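Local coordinates for tRNA threonylcarbamoyladenosine biosynthesis protein TsaE (Haemophilus influenzae, PDB 1HTW) that is required to form the threonylcarbamoyl group on adenosine 37 of tRNAs reading codons that begin with adenine, and binds ADP and magnesium, at residues N39-G45 with L128-Y133. Residues are numbered along the deposited sequence; the frame is centred on the assembly and turned at random.
Sequences NGDLGAG and LVNIDY. With MG (magnesium ion), chain E; NA (sodium ion), chain F; ADP (adenosine-5'-diphosphate), chain H.
The phosphate-binding P-loop of the ATP site leaves strand 34-39 at N39 and arches over the end of the parallel strand 127-134. N39 is the last rung: its N donates to V129 O (2.8 Å) and its O accepts from I131 N (3.0 Å). The side chains of N39 and N130 lie side by side, their amide planes 30° apart, and N39 ND2 meets N130 OD1 almost straight on at 3.0 Å. With ND2 so engaged, N39 OD1 faces the sodium ion, consistent with a single amide orientation, while N130 ND2 is held by E141. Beyond G40 the backbones part, and a water bridges D41 N and I131 O. Y133 CG sits between its backbone N and carbonyl carbon (chi1 51°), which brings the ring to the loop, where OH donates a hydrogen bond to the anti lone pair of D41 OD2 (2.6 Å), the carboxylate standing 64° from the ring plane. A44 CB, ending the type II turn D41-A44, packs on I131 CG2 and Y133 CD1, each 4.0 Å away, and I131 CD1 reaches G45 C. The loop amides G43 N and G45 N bind the ADP beta-phosphate through O3B (2.9 Å) and O2B (3.0 Å). Strand, glycine-rich loop and helix in this order carry the Walker A sequence of P-loop NTPases.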
loop_
_atom_site.group_PDB
_atom_site.type_symbol
_atom_site.label_atom_id
_atom_site.label_comp_id
_atom_site.label_asym_id
_atom_site.label_seq_id
_atom_site.Cartn_x
_atom_site.Cartn_y
_atom_site.Cartn_z
ATOM N N ASN A 39 1.947 -6.207 -4.248
ATOM C CA ASN A 39 2.208 -7.567 -4.722
ATOM C C ASN A 39 3.644 -7.692 -5.256
ATOM O O ASN A 39 4.313 -6.779 -5.653
ATOM C CB ASN A 39 1.250 -7.847 -5.888
ATOM C CG ASN A 39 -0.217 -7.866 -5.472
ATOM O OD1 ASN A 39 -0.545 -8.314 -4.345
ATOM N ND2 ASN A 39 -1.051 -7.349 -6.359
ATOM N N GLY A 40 4.140 -8.946 -5.093
ATOM C CA GLY A 40 5.552 -9.161 -5.492
ATOM C C GLY A 40 6.131 -10.240 -4.566
ATOM O O GLY A 40 5.547 -10.648 -3.578
ATOM N N ASP A 41 7.136 -10.956 -5.155
ATOM C CA ASP A 41 7.721 -12.033 -4.353
ATOM C C ASP A 41 8.398 -11.535 -3.098
ATOM O O ASP A 41 8.730 -10.374 -2.924
ATOM C CB ASP A 41 8.880 -12.642 -5.234
ATOM C CG ASP A 41 8.320 -13.447 -6.368
ATOM O OD1 ASP A 41 7.135 -13.766 -6.452
ATOM O OD2 ASP A 41 9.182 -13.811 -7.251
ATOM N N LEU A 42 8.669 -12.493 -2.198
ATOM C CA LEU A 42 9.492 -12.121 -1.014
ATOM C C LEU A 42 10.753 -11.447 -1.428
ATOM O O LEU A 42 11.543 -11.917 -2.295
ATOM C CB LEU A 42 9.711 -13.416 -0.216
ATOM C CG LEU A 42 10.319 -13.267 1.173
ATOM C CD1 LEU A 42 9.310 -12.650 2.139
ATOM C CD2 LEU A 42 10.779 -14.633 1.675
ATOM N N GLY A 43 11.030 -10.256 -0.910
ATOM C CA GLY A 43 12.198 -9.452 -1.216
ATOM C C GLY A 43 12.082 -8.478 -2.378
ATOM O O GLY A 43 13.036 -7.769 -2.675
ATOM N N ALA A 44 10.918 -8.444 -3.052
ATOM C CA ALA A 44 10.675 -7.565 -4.169
ATOM C C ALA A 44 10.730 -6.080 -3.792
ATOM O O ALA A 44 11.062 -5.245 -4.579
ATOM C CB ALA A 44 9.343 -7.873 -4.837
ATOM N N GLY A 45 10.349 -5.793 -2.498
ATOM C CA GLY A 45 10.464 -4.388 -2.061
ATOM C C GLY A 45 9.067 -3.877 -1.569
ATOM O O GLY A 45 8.989 -2.620 -1.575
ATOM N N LEU A 128 -3.617 -1.954 -7.640
ATOM C CA LEU A 128 -2.646 -3.043 -7.396
ATOM C C LEU A 128 -1.278 -2.472 -7.710
ATOM O O LEU A 128 -1.095 -1.820 -8.729
ATOM C CB LEU A 128 -2.858 -4.233 -8.343
ATOM C CG LEU A 128 -4.242 -4.795 -8.463
ATOM C CD1 LEU A 128 -4.254 -6.011 -9.412
ATOM C CD2 LEU A 128 -4.765 -5.216 -7.095
ATOM N N VAL A 129 -0.277 -2.808 -6.864
ATOM C CA VAL A 129 1.085 -2.372 -7.203
ATOM C C VAL A 129 1.895 -3.667 -7.392
ATOM O O VAL A 129 2.129 -4.363 -6.394
ATOM C CB VAL A 129 1.700 -1.613 -5.992
ATOM C CG1 VAL A 129 3.115 -1.192 -6.321
ATOM C CG2 VAL A 129 0.879 -0.354 -5.698
ATOM N N ASN A 130 2.253 -3.995 -8.640
ATOM C CA ASN A 130 2.923 -5.308 -8.848
ATOM C C ASN A 130 4.394 -5.029 -9.053
ATOM O O ASN A 130 4.774 -4.299 -9.984
ATOM C CB ASN A 130 2.340 -5.925 -10.140
ATOM C CG ASN A 130 0.900 -6.358 -9.987
ATOM O OD1 ASN A 130 0.412 -6.540 -8.877
ATOM N ND2 ASN A 130 0.152 -6.481 -11.095
ATOM N N ILE A 131 5.266 -5.493 -8.156
ATOM C CA ILE A 131 6.656 -5.174 -8.201
ATOM C C ILE A 131 7.458 -6.374 -8.798
ATOM O O ILE A 131 7.391 -7.430 -8.197
ATOM C CB ILE A 131 7.216 -4.961 -6.744
ATOM C CG1 ILE A 131 6.339 -3.868 -6.057
ATOM C CG2 ILE A 131 8.650 -4.451 -6.844
ATOM C CD1 ILE A 131 6.929 -3.517 -4.657
ATOM N N ASP A 132 8.233 -6.121 -9.815
ATOM C CA ASP A 132 9.184 -7.136 -10.353
ATOM C C ASP A 132 10.583 -6.657 -10.043
ATOM O O ASP A 132 10.937 -5.522 -9.719
ATOM C CB ASP A 132 9.038 -7.315 -11.849
ATOM C CG ASP A 132 9.581 -8.602 -12.429
ATOM O OD1 ASP A 132 10.003 -9.533 -11.699
ATOM O OD2 ASP A 132 9.473 -8.735 -13.677
ATOM N N TYR A 133 11.541 -7.635 -10.090
ATOM C CA TYR A 133 12.891 -7.249 -9.643
ATOM C C TYR A 133 13.983 -8.006 -10.448
ATOM O O TYR A 133 13.676 -9.064 -10.968
ATOM C CB TYR A 133 13.050 -7.758 -8.180
ATOM C CG TYR A 133 12.707 -9.215 -7.978
ATOM C CD1 TYR A 133 11.406 -9.641 -7.805
ATOM C CD2 TYR A 133 13.707 -10.200 -7.931
ATOM C CE1 TYR A 133 11.048 -10.954 -7.669
ATOM C CE2 TYR A 133 13.368 -11.538 -7.777
ATOM C CZ TYR A 133 12.064 -11.917 -7.617
ATOM O OH TYR A 133 11.706 -13.232 -7.416
HETATM MG MG MG E . 3.956 -12.411 -3.439
HETATM NA NA NA F . -1.106 -7.689 -1.489
HETATM P PB ADP H . 9.172 -7.462 0.551
HETATM O O1B ADP H . 8.316 -6.730 1.591
HETATM O O2B ADP H . 8.552 -7.493 -0.781
HETATM O O3B ADP H . 9.449 -8.919 1.123
HETATM P PA ADP H . 11.398 -5.855 1.483
HETATM O O1A ADP H . 11.340 -6.294 2.911
HETATM O O2A ADP H . 11.100 -4.428 1.238
HETATM O O3A ADP H . 10.563 -6.812 0.539
HETATM O "O5'" ADP H . 12.897 -6.139 0.989
HETATM C "C5'" ADP H . 13.507 -5.527 -0.118
HETATM C "C4'" ADP H . 15.038 -5.757 0.014
HETATM O "O4'" ADP H . 15.657 -5.458 -1.235
HETATM C "C3'" ADP H . 15.681 -4.884 1.069
HETATM O "O3'" ADP H . 16.691 -5.640 1.809
HETATM C "C2'" ADP H . 16.210 -3.744 0.221
HETATM O "O2'" ADP H . 17.248 -2.994 0.821
HETATM C "C1'" ADP H . 16.585 -4.445 -1.104
HETATM N N9 ADP H . 16.518 -3.573 -2.250
HETATM C C8 ADP H . 17.490 -3.397 -3.194
HETATM N N7 ADP H . 17.209 -2.645 -4.201
HETATM C C5 ADP H . 15.967 -2.268 -3.933
HETATM C C6 ADP H . 15.153 -1.497 -4.727
HETATM N N6 ADP H . 15.476 -0.999 -5.912
HETATM N N1 ADP H . 13.875 -1.366 -4.269
HETATM C C2 ADP H . 13.502 -1.942 -3.115
HETATM N N3 ADP H . 14.208 -2.750 -2.296
HETATM C C4 ADP H . 15.470 -2.821 -2.785
HETATM O O HOH W 1 2.402 -11.094 -4.429
HETATM O O HOH W 2 7.918 -10.153 -7.763
HETATM O O HOH W 3 4.600 -12.996 -5.766
HETATM O O HOH W 4 5.284 -14.231 -2.553
HETATM O O HOH W 5 3.407 -11.483 -1.240
#